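PDB 6IVH: segregation and condensation protein A from Thermococcus onnurineus, which is the kleisin subunit of an archaeal Smc-based condensin and probably bridges Smc proteins through its terminal domains in chromosome organisation. Local coordinates for residues 25-30 with 104-109; 12-17 with 36-41. One frame throughout, in Å; residues are numbered along the deposited sequence.

Overall arrangement
In this N-terminal kleisin domain, small and mostly helical, a short sheet and a helix crossing meet at one helix. Contact 1 pairs strand 29-30 with strand 104-105 and takes in the start of helix 107-120; contact 2 crosses helix 11-20 with helix 31-47. Their centres lie about 14 Å apart, and their segments alternate along the chain: 12-17, 25-30, 36-41, then 104-109. Strand 29-30 therefore links the two helices of contact 2 while pairing with a strand far along the sequence. The Phe107 ring joins the contacts directly, packing on Leu15 and Leu16, so that the start of helix 107-120 rests against helix 11-20.

Contact 1: residues 25-30 with 104-109; sequences DPWNID and YYTFDD
With CG1 anti to its carbonyl carbon (chi1 -53°) and the chain extended beyond it, Ile29 sends CD1 toward Phe107, while CG of Phe107 stands anti to the backbone N (chi1 -170°) and presents the ring's edge. Ile29 CD1 lies in the ring plane, 4.0 Å from Phe107 CD2, and also touches the start of the helix at Phe107 CA. Two backbone bonds fix the register of Ile29 and Tyr105, an antiparallel hydrogen-bonded pair: Ile29 N to Tyr105 O (2.8 Å) and Tyr105 N to Ile29 O (3.1 Å). Ile29 O also receives a CA-H contact from Tyr104 CA. Farther along, Phe107 N reaches Pro26 O at 2.9 Å in a weak, bent bond, and Thr106 CG2 comes to the edge of the Trp27 ring, 4.2 Å from CE3. The Asp30 carboxylate passes obliquely by the Tyr104 ring, the planes 44° apart; its OD1 is engaged by Arg103 in a salt bridge and by Val32 N. Thr106 OG1 accepts a weak capping bond from Asp109 N and donates to Asp109 OD2 from above the carboxylate plane. The whole is an antiparallel two-stranded sheet whose strands each run into a helix, with Asp30 and Thr106 as the two N-caps.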
ATOM      1  N   ASP A  25      -9.226  -2.194  -8.201  1.00 60.09           N
ATOM      2  CA  ASP A  25      -9.408  -3.404  -8.987  1.00 59.79           C
ATOM      3  C   ASP A  25      -8.246  -4.350  -8.726  1.00 61.94           C
ATOM      4  O   ASP A  25      -7.097  -3.996  -9.022  1.00 59.96           O
ATOM      5  CB  ASP A  25      -9.504  -3.088 -10.467  1.00 58.37           C
ATOM      6  CG  ASP A  25      -9.729  -4.330 -11.308  1.00 67.40           C
ATOM      7  OD1 ASP A  25     -10.206  -5.339 -10.751  1.00 73.84           O
ATOM      8  OD2 ASP A  25      -9.451  -4.311 -12.524  1.00 67.54           O
ATOM      9  N   PRO A  26      -8.491  -5.546  -8.182  1.00 59.31           N
ATOM     10  CA  PRO A  26      -7.372  -6.435  -7.829  1.00 59.13           C
ATOM     11  C   PRO A  26      -6.500  -6.823  -9.007  1.00 63.98           C
ATOM     12  O   PRO A  26      -5.324  -7.157  -8.808  1.00 64.98           O
ATOM     13  CB  PRO A  26      -8.076  -7.659  -7.227  1.00 58.37           C
ATOM     14  CG  PRO A  26      -9.429  -7.176  -6.829  1.00 54.27           C
ATOM     15  CD  PRO A  26      -9.796  -6.109  -7.802  1.00 49.95           C
ATOM     16  N   TRP A  27      -7.029  -6.789 -10.230  1.00 66.23           N
ATOM     17  CA  TRP A  27      -6.238  -7.196 -11.383  1.00 72.16           C
ATOM     18  C   TRP A  27      -5.480  -6.040 -12.030  1.00 69.66           C
ATOM     19  O   TRP A  27      -4.405  -6.268 -12.598  1.00 69.40           O
ATOM     20  CB  TRP A  27      -7.123  -7.895 -12.421  1.00 75.88           C
ATOM     21  CG  TRP A  27      -7.695  -9.215 -11.953  1.00 76.05           C
ATOM     22  CD1 TRP A  27      -9.012  -9.506 -11.742  1.00 77.25           C
ATOM     23  CD2 TRP A  27      -6.968 -10.413 -11.638  1.00 76.32           C
ATOM     24  NE1 TRP A  27      -9.152 -10.805 -11.320  1.00 76.62           N
ATOM     25  CE2 TRP A  27      -7.913 -11.385 -11.247  1.00 77.26           C
ATOM     26  CE3 TRP A  27      -5.612 -10.759 -11.648  1.00 78.71           C
ATOM     27  CZ2 TRP A  27      -7.547 -12.676 -10.870  1.00 82.20           C
ATOM     28  CZ3 TRP A  27      -5.251 -12.044 -11.271  1.00 83.00           C
ATOM     29  CH2 TRP A  27      -6.215 -12.985 -10.888  1.00 83.00           C
ATOM     30  N   ASN A  28      -5.990  -4.806 -11.964  1.00 65.49           N
ATOM     31  CA  ASN A  28      -5.209  -3.643 -12.399  1.00 68.78           C
ATOM     32  C   ASN A  28      -5.237  -2.577 -11.297  1.00 69.77           C
ATOM     33  O   ASN A  28      -6.149  -1.757 -11.170  1.00 69.85           O
ATOM     34  CB  ASN A  28      -5.666  -3.127 -13.801  1.00 69.06           C
ATOM     35  CG  ASN A  28      -6.910  -2.237 -13.782  1.00 84.57           C
ATOM     36  OD1 ASN A  28      -7.795  -2.372 -12.945  1.00 78.70           O
ATOM     37  ND2 ASN A  28      -6.979  -1.324 -14.747  1.00 90.25           N
ATOM     38  N   ILE A  29      -4.209  -2.603 -10.459  1.00 69.15           N
ATOM     39  CA  ILE A  29      -4.055  -1.624  -9.391  1.00 65.39           C
ATOM     40  C   ILE A  29      -3.172  -0.494  -9.897  1.00 62.21           C
ATOM     41  O   ILE A  29      -2.104  -0.740 -10.470  1.00 69.80           O
ATOM     42  CB  ILE A  29      -3.452  -2.267  -8.131  1.00 63.22           C
ATOM     43  CG1 ILE A  29      -4.253  -3.500  -7.707  1.00 62.73           C
ATOM     44  CG2 ILE A  29      -3.385  -1.253  -7.000  1.00 61.23           C
ATOM     45  CD1 ILE A  29      -3.738  -4.135  -6.436  1.00 57.35           C
ATOM     46  N   ASP A  30      -3.612   0.744  -9.694  1.00 62.31           N
ATOM     47  CA  ASP A  30      -2.800   1.914 -10.009  1.00 57.70           C
ATOM     48  C   ASP A  30      -2.052   2.321  -8.743  1.00 53.60           C
ATOM     49  O   ASP A  30      -2.659   2.827  -7.794  1.00 56.03           O
ATOM     50  CB  ASP A  30      -3.672   3.054 -10.534  1.00 56.21           C
ATOM     51  CG  ASP A  30      -2.859   4.155 -11.201  1.00 58.10           C
ATOM     52  OD1 ASP A  30      -1.668   4.318 -10.863  1.00 53.69           O
ATOM     53  OD2 ASP A  30      -3.418   4.861 -12.069  1.00 61.40           O
ATOM     54  N   TYR A 104       1.348  -0.399 -12.823  1.00 57.39           N
ATOM     55  CA  TYR A 104       0.162  -1.208 -12.576  1.00 55.43           C
ATOM     56  C   TYR A 104       0.570  -2.570 -12.028  1.00 57.81           C
ATOM     57  O   TYR A 104       1.469  -3.221 -12.570  1.00 62.69           O
ATOM     58  CB  TYR A 104      -0.667  -1.359 -13.853  1.00 53.92           C
ATOM     59  CG  TYR A 104      -1.222  -0.047 -14.361  1.00 54.28           C
ATOM     60  CD1 TYR A 104      -2.457   0.424 -13.928  1.00 58.48           C
ATOM     61  CD2 TYR A 104      -0.508   0.728 -15.265  1.00 57.67           C
ATOM     62  CE1 TYR A 104      -2.964   1.627 -14.386  1.00 58.02           C
ATOM     63  CE2 TYR A 104      -1.007   1.932 -15.729  1.00 64.55           C
ATOM     64  CZ  TYR A 104      -2.234   2.377 -15.286  1.00 63.86           C
ATOM     65  OH  TYR A 104      -2.731   3.574 -15.748  1.00 65.90           O
ATOM     66  N   TYR A 105      -0.095  -2.992 -10.952  1.00 58.19           N
ATOM     67  CA  TYR A 105       0.185  -4.255 -10.285  1.00 59.05           C
ATOM     68  C   TYR A 105      -1.091  -5.075 -10.160  1.00 64.05           C
ATOM     69  O   TYR A 105      -2.205  -4.549 -10.216  1.00 62.10           O
ATOM     70  CB  TYR A 105       0.768  -4.046  -8.876  1.00 53.18           C
ATOM     71  CG  TYR A 105       2.192  -3.547  -8.828  1.00 57.49           C
ATOM     72  CD1 TYR A 105       3.229  -4.388  -8.446  1.00 54.27           C
ATOM     73  CD2 TYR A 105       2.497  -2.231  -9.146  1.00 60.36           C
ATOM     74  CE1 TYR A 105       4.531  -3.934  -8.392  1.00 54.77           C
ATOM     75  CE2 TYR A 105       3.797  -1.769  -9.096  1.00 61.20           C
ATOM     76  CZ  TYR A 105       4.808  -2.623  -8.718  1.00 56.74           C
ATOM     77  OH  TYR A 105       6.103  -2.161  -8.668  1.00 77.60           O
ATOM     78  N   THR A 106      -0.910  -6.379  -9.986  1.00 62.32           N
ATOM     79  CA  THR A 106      -1.974  -7.218  -9.464  1.00 63.77           C
ATOM     80  C   THR A 106      -1.864  -7.260  -7.942  1.00 62.74           C
ATOM     81  O   THR A 106      -0.861  -6.850  -7.356  1.00 61.11           O
ATOM     82  CB  THR A 106      -1.910  -8.628 -10.057  1.00 62.82           C
ATOM     83  OG1 THR A 106      -0.658  -9.238  -9.721  1.00 59.93           O
ATOM     84  CG2 THR A 106      -2.057  -8.574 -11.570  1.00 67.86           C
ATOM     85  N   PHE A 107      -2.920  -7.758  -7.295  1.00 60.00           N
ATOM     86  CA  PHE A 107      -2.949  -7.718  -5.837  1.00 60.76           C
ATOM     87  C   PHE A 107      -1.884  -8.624  -5.231  1.00 64.12           C
ATOM     88  O   PHE A 107      -1.200  -8.232  -4.281  1.00 61.41           O
ATOM     89  CB  PHE A 107      -4.335  -8.094  -5.319  1.00 61.95           C
ATOM     90  CG  PHE A 107      -4.512  -7.842  -3.851  1.00 61.26           C
ATOM     91  CD1 PHE A 107      -4.604  -8.896  -2.957  1.00 62.00           C
ATOM     92  CD2 PHE A 107      -4.563  -6.546  -3.361  1.00 55.42           C
ATOM     93  CE1 PHE A 107      -4.760  -8.661  -1.605  1.00 61.20           C
ATOM     94  CE2 PHE A 107      -4.717  -6.306  -2.010  1.00 49.62           C
ATOM     95  CZ  PHE A 107      -4.817  -7.365  -1.130  1.00 53.75           C
ATOM     96  N   ASP A 108      -1.725  -9.837  -5.767  1.00 68.54           N
ATOM     97  CA  ASP A 108      -0.685 -10.725  -5.259  1.00 63.43           C
ATOM     98  C   ASP A 108       0.708 -10.186  -5.558  1.00 58.50           C
ATOM     99  O   ASP A 108       1.623 -10.360  -4.745  1.00 60.40           O
ATOM    100  CB  ASP A 108      -0.851 -12.129  -5.843  1.00 65.29           C
ATOM    101  CG  ASP A 108      -2.158 -12.783  -5.435  1.00 75.50           C
ATOM    102  OD1 ASP A 108      -2.280 -13.192  -4.260  1.00 81.59           O
ATOM    103  OD2 ASP A 108      -3.064 -12.892  -6.289  1.00 90.66           O
ATOM    104  N   ASP A 109       0.889  -9.530  -6.708  1.00 59.90           N
ATOM    105  CA  ASP A 109       2.192  -8.952  -7.029  1.00 64.79           C
ATOM    106  C   ASP A 109       2.528  -7.792  -6.101  1.00 63.26           C
ATOM    107  O   ASP A 109       3.662  -7.685  -5.617  1.00 62.23           O
ATOM    108  CB  ASP A 109       2.225  -8.499  -8.490  1.00 64.92           C
ATOM    109  CG  ASP A 109       2.508  -9.639  -9.449  1.00 71.60           C
ATOM    110  OD1 ASP A 109       3.311 -10.529  -9.095  1.00 66.86           O
ATOM    111  OD2 ASP A 109       1.933  -9.643 -10.559  1.00 79.95           O
TER

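Contact 2: residues 12-17 with 36-41; sequences VDILLQ and EKYIER
Ile14 meets Tyr38 and Arg41 where helix 11-20 and helix 31-47 of the kleisin N-terminal domain cross, the axes of the short segments 12-17 and 36-41 being 10.0 Å apart at closest approach with 112° between directions. Its CG2 sits 3.5 Å from Tyr38 CD2 and 3.7 Å from Arg41 CG, filling the angle between the two side chains, while CD1 meets the phenol end at CZ and OH, Ile14 and Tyr38 crossing at about a right angle. That hydroxyl is hydrogen-bonded to Ala56 O, which ties the ring to helix 54-72. Leu15 follows, with CD2 lying 4.2 Å from Tyr38 CD2; it also packs on Phe107 and Leu114 of helix 107-120. At Gln17 the contact turns polar. The side chains of Gln17 and Arg41 are each bent at chi2, which lays the amide over one face of the guanidinium group, the planes 24° apart. An alanine in place of Arg41 is likely to leave Glu44 without its salt-bridge partner, formed through NH1, to uncover the amide face of Gln17 and to thin the packing beside Ile14 CG2. Gln17 OE1 stands 3.1 Å from Arg41 NE, yet at an angle too poor for a hydrogen bond, and Gln17 CD rides 3.4 Å above the guanidinium plane, offset toward its rim.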
ATOM      1  N   VAL A  12      -1.910  -5.546   5.418  1.00 31.29           N
ATOM      2  CA  VAL A  12      -2.826  -6.368   4.635  1.00 34.21           C
ATOM      3  C   VAL A  12      -4.271  -5.995   4.939  1.00 40.84           C
ATOM      4  O   VAL A  12      -5.121  -5.966   4.039  1.00 36.55           O
ATOM      5  CB  VAL A  12      -2.553  -7.859   4.897  1.00 38.99           C
ATOM      6  CG1 VAL A  12      -3.465  -8.728   4.043  1.00 34.95           C
ATOM      7  CG2 VAL A  12      -1.088  -8.182   4.634  1.00 39.17           C
ATOM      8  N   ASP A  13      -4.568  -5.696   6.210  1.00 38.60           N
ATOM      9  CA  ASP A  13      -5.919  -5.300   6.599  1.00 33.26           C
ATOM     10  C   ASP A  13      -6.409  -4.118   5.771  1.00 37.80           C
ATOM     11  O   ASP A  13      -7.538  -4.121   5.268  1.00 38.22           O
ATOM     12  CB  ASP A  13      -5.956  -4.956   8.089  1.00 36.28           C
ATOM     13  CG  ASP A  13      -5.740  -6.163   8.976  1.00 37.72           C
ATOM     14  OD1 ASP A  13      -6.189  -7.265   8.601  1.00 39.72           O
ATOM     15  OD2 ASP A  13      -5.120  -6.008  10.049  1.00 42.44           O
ATOM     16  N   ILE A  14      -5.568  -3.094   5.620  1.00 36.86           N
ATOM     17  CA  ILE A  14      -5.979  -1.905   4.881  1.00 35.64           C
ATOM     18  C   ILE A  14      -6.137  -2.222   3.399  1.00 39.17           C
ATOM     19  O   ILE A  14      -7.092  -1.771   2.753  1.00 35.92           O
ATOM     20  CB  ILE A  14      -4.978  -0.760   5.120  1.00 36.84           C
ATOM     21  CG1 ILE A  14      -4.911  -0.420   6.613  1.00 31.42           C
ATOM     22  CG2 ILE A  14      -5.358   0.461   4.297  1.00 39.14           C
ATOM     23  CD1 ILE A  14      -3.885   0.637   6.963  1.00 30.97           C
ATOM     24  N   LEU A  15      -5.220  -3.013   2.839  1.00 40.65           N
ATOM     25  CA  LEU A  15      -5.291  -3.324   1.415  1.00 41.08           C
ATOM     26  C   LEU A  15      -6.500  -4.196   1.097  1.00 40.27           C
ATOM     27  O   LEU A  15      -7.185  -3.968   0.092  1.00 40.88           O
ATOM     28  CB  LEU A  15      -3.997  -4.000   0.961  1.00 41.60           C
ATOM     29  CG  LEU A  15      -2.742  -3.121   0.997  1.00 38.09           C
ATOM     30  CD1 LEU A  15      -1.480  -3.965   0.910  1.00 24.68           C
ATOM     31  CD2 LEU A  15      -2.784  -2.092  -0.128  1.00 31.80           C
ATOM     32  N   LEU A  16      -6.789  -5.188   1.948  1.00 40.42           N
ATOM     33  CA  LEU A  16      -7.932  -6.068   1.702  1.00 42.03           C
ATOM     34  C   LEU A  16      -9.253  -5.308   1.777  1.00 43.66           C
ATOM     35  O   LEU A  16     -10.169  -5.561   0.983  1.00 44.17           O
ATOM     36  CB  LEU A  16      -7.939  -7.235   2.693  1.00 40.72           C
ATOM     37  CG  LEU A  16      -6.893  -8.333   2.519  1.00 44.12           C
ATOM     38  CD1 LEU A  16      -6.995  -9.366   3.626  1.00 40.07           C
ATOM     39  CD2 LEU A  16      -7.083  -8.985   1.174  1.00 45.33           C
ATOM     40  N   GLN A  17      -9.382  -4.394   2.740  1.00 42.63           N
ATOM     41  CA  GLN A  17     -10.612  -3.620   2.874  1.00 44.37           C
ATOM     42  C   GLN A  17     -10.805  -2.674   1.694  1.00 48.42           C
ATOM     43  O   GLN A  17     -11.942  -2.347   1.337  1.00 45.44           O
ATOM     44  CB  GLN A  17     -10.597  -2.846   4.196  1.00 42.01           C
ATOM     45  CG  GLN A  17     -11.897  -2.089   4.518  1.00 45.24           C
ATOM     46  CD  GLN A  17     -11.910  -0.662   3.994  1.00 56.93           C
ATOM     47  OE1 GLN A  17     -10.860  -0.068   3.732  1.00 59.58           O
ATOM     48  NE2 GLN A  17     -13.106  -0.105   3.841  1.00 56.82           N
ATOM     49  N   GLU A  36      -2.655   7.009  -2.139  1.00 35.61           N
ATOM     50  CA  GLU A  36      -3.432   7.946  -1.335  1.00 44.82           C
ATOM     51  C   GLU A  36      -4.679   7.290  -0.752  1.00 48.85           C
ATOM     52  O   GLU A  36      -5.125   7.675   0.333  1.00 45.02           O
ATOM     53  CB  GLU A  36      -3.803   9.183  -2.158  1.00 48.72           C
ATOM     54  CG  GLU A  36      -4.367  10.346  -1.330  1.00 64.35           C
ATOM     55  CD  GLU A  36      -3.391  10.871  -0.282  1.00 65.84           C
ATOM     56  OE1 GLU A  36      -2.170  10.661  -0.440  1.00 67.97           O
ATOM     57  OE2 GLU A  36      -3.851  11.501   0.695  1.00 56.80           O
ATOM     58  N   LYS A  37      -5.251   6.301  -1.446  1.00 46.10           N
ATOM     59  CA  LYS A  37      -6.353   5.540  -0.861  1.00 43.65           C
ATOM     60  C   LYS A  37      -5.898   4.805   0.393  1.00 40.00           C
ATOM     61  O   LYS A  37      -6.641   4.721   1.381  1.00 36.27           O
ATOM     62  CB  LYS A  37      -6.920   4.553  -1.883  1.00 40.87           C
ATOM     63  CG  LYS A  37      -7.528   5.199  -3.119  1.00 41.04           C
ATOM     64  CD  LYS A  37      -8.185   4.153  -4.009  1.00 46.44           C
ATOM     65  CE  LYS A  37      -8.742   4.770  -5.283  1.00 46.35           C
ATOM     66  NZ  LYS A  37      -7.662   5.144  -6.235  1.00 52.12           N
ATOM     67  N   TYR A  38      -4.676   4.266   0.373  1.00 37.51           N
ATOM     68  CA  TYR A  38      -4.113   3.648   1.568  1.00 36.74           C
ATOM     69  C   TYR A  38      -3.934   4.673   2.681  1.00 39.23           C
ATOM     70  O   TYR A  38      -4.251   4.400   3.845  1.00 36.87           O
ATOM     71  CB  TYR A  38      -2.777   2.985   1.230  1.00 34.85           C
ATOM     72  CG  TYR A  38      -2.097   2.304   2.399  1.00 31.40           C
ATOM     73  CD1 TYR A  38      -1.231   3.004   3.232  1.00 29.98           C
ATOM     74  CD2 TYR A  38      -2.312   0.959   2.660  1.00 30.55           C
ATOM     75  CE1 TYR A  38      -0.608   2.381   4.299  1.00 33.27           C
ATOM     76  CE2 TYR A  38      -1.696   0.330   3.722  1.00 29.22           C
ATOM     77  CZ  TYR A  38      -0.844   1.044   4.537  1.00 34.77           C
ATOM     78  OH  TYR A  38      -0.229   0.415   5.596  1.00 35.85           O
ATOM     79  N   ILE A  39      -3.422   5.857   2.342  1.00 38.85           N
ATOM     80  CA  ILE A  39      -3.213   6.893   3.348  1.00 39.76           C
ATOM     81  C   ILE A  39      -4.548   7.416   3.862  1.00 38.88           C
ATOM     82  O   ILE A  39      -4.698   7.702   5.057  1.00 35.51           O
ATOM     83  CB  ILE A  39      -2.340   8.020   2.768  1.00 41.54           C
ATOM     84  CG1 ILE A  39      -0.924   7.501   2.499  1.00 42.84           C
ATOM     85  CG2 ILE A  39      -2.320   9.221   3.700  1.00 25.50           C
ATOM     86  CD1 ILE A  39       0.013   8.539   1.917  1.00 49.18           C
ATOM     87  N   GLU A  40      -5.536   7.552   2.972  1.00 36.65           N
ATOM     88  CA  GLU A  40      -6.875   7.947   3.402  1.00 42.03           C
ATOM     89  C   GLU A  40      -7.398   7.005   4.476  1.00 38.80           C
ATOM     90  O   GLU A  40      -7.815   7.444   5.554  1.00 37.57           O
ATOM     91  CB  GLU A  40      -7.833   7.977   2.208  1.00 42.19           C
ATOM     92  CG  GLU A  40      -7.647   9.157   1.263  1.00 56.38           C
ATOM     93  CD  GLU A  40      -8.520   9.054   0.022  1.00 73.35           C
ATOM     94  OE1 GLU A  40      -9.546   8.341   0.071  1.00 75.40           O
ATOM     95  OE2 GLU A  40      -8.179   9.683  -1.003  1.00 80.53           O
ATOM     96  N   ARG A  41      -7.370   5.700   4.201  1.00 37.98           N
ATOM     97  CA  ARG A  41      -7.857   4.726   5.173  1.00 39.28           C
ATOM     98  C   ARG A  41      -6.985   4.706   6.420  1.00 37.08           C
ATOM     99  O   ARG A  41      -7.497   4.580   7.537  1.00 37.76           O
ATOM    100  CB  ARG A  41      -7.922   3.337   4.538  1.00 39.95           C
ATOM    101  CG  ARG A  41      -8.335   2.237   5.497  1.00 44.23           C
ATOM    102  CD  ARG A  41      -9.800   2.373   5.887  1.00 43.28           C
ATOM    103  NE  ARG A  41     -10.290   1.177   6.563  1.00 39.13           N
ATOM    104  CZ  ARG A  41     -11.456   1.096   7.193  1.00 47.88           C
ATOM    105  NH1 ARG A  41     -12.265   2.147   7.238  1.00 50.29           N
ATOM    106  NH2 ARG A  41     -11.812  -0.037   7.781  1.00 55.04           N
TER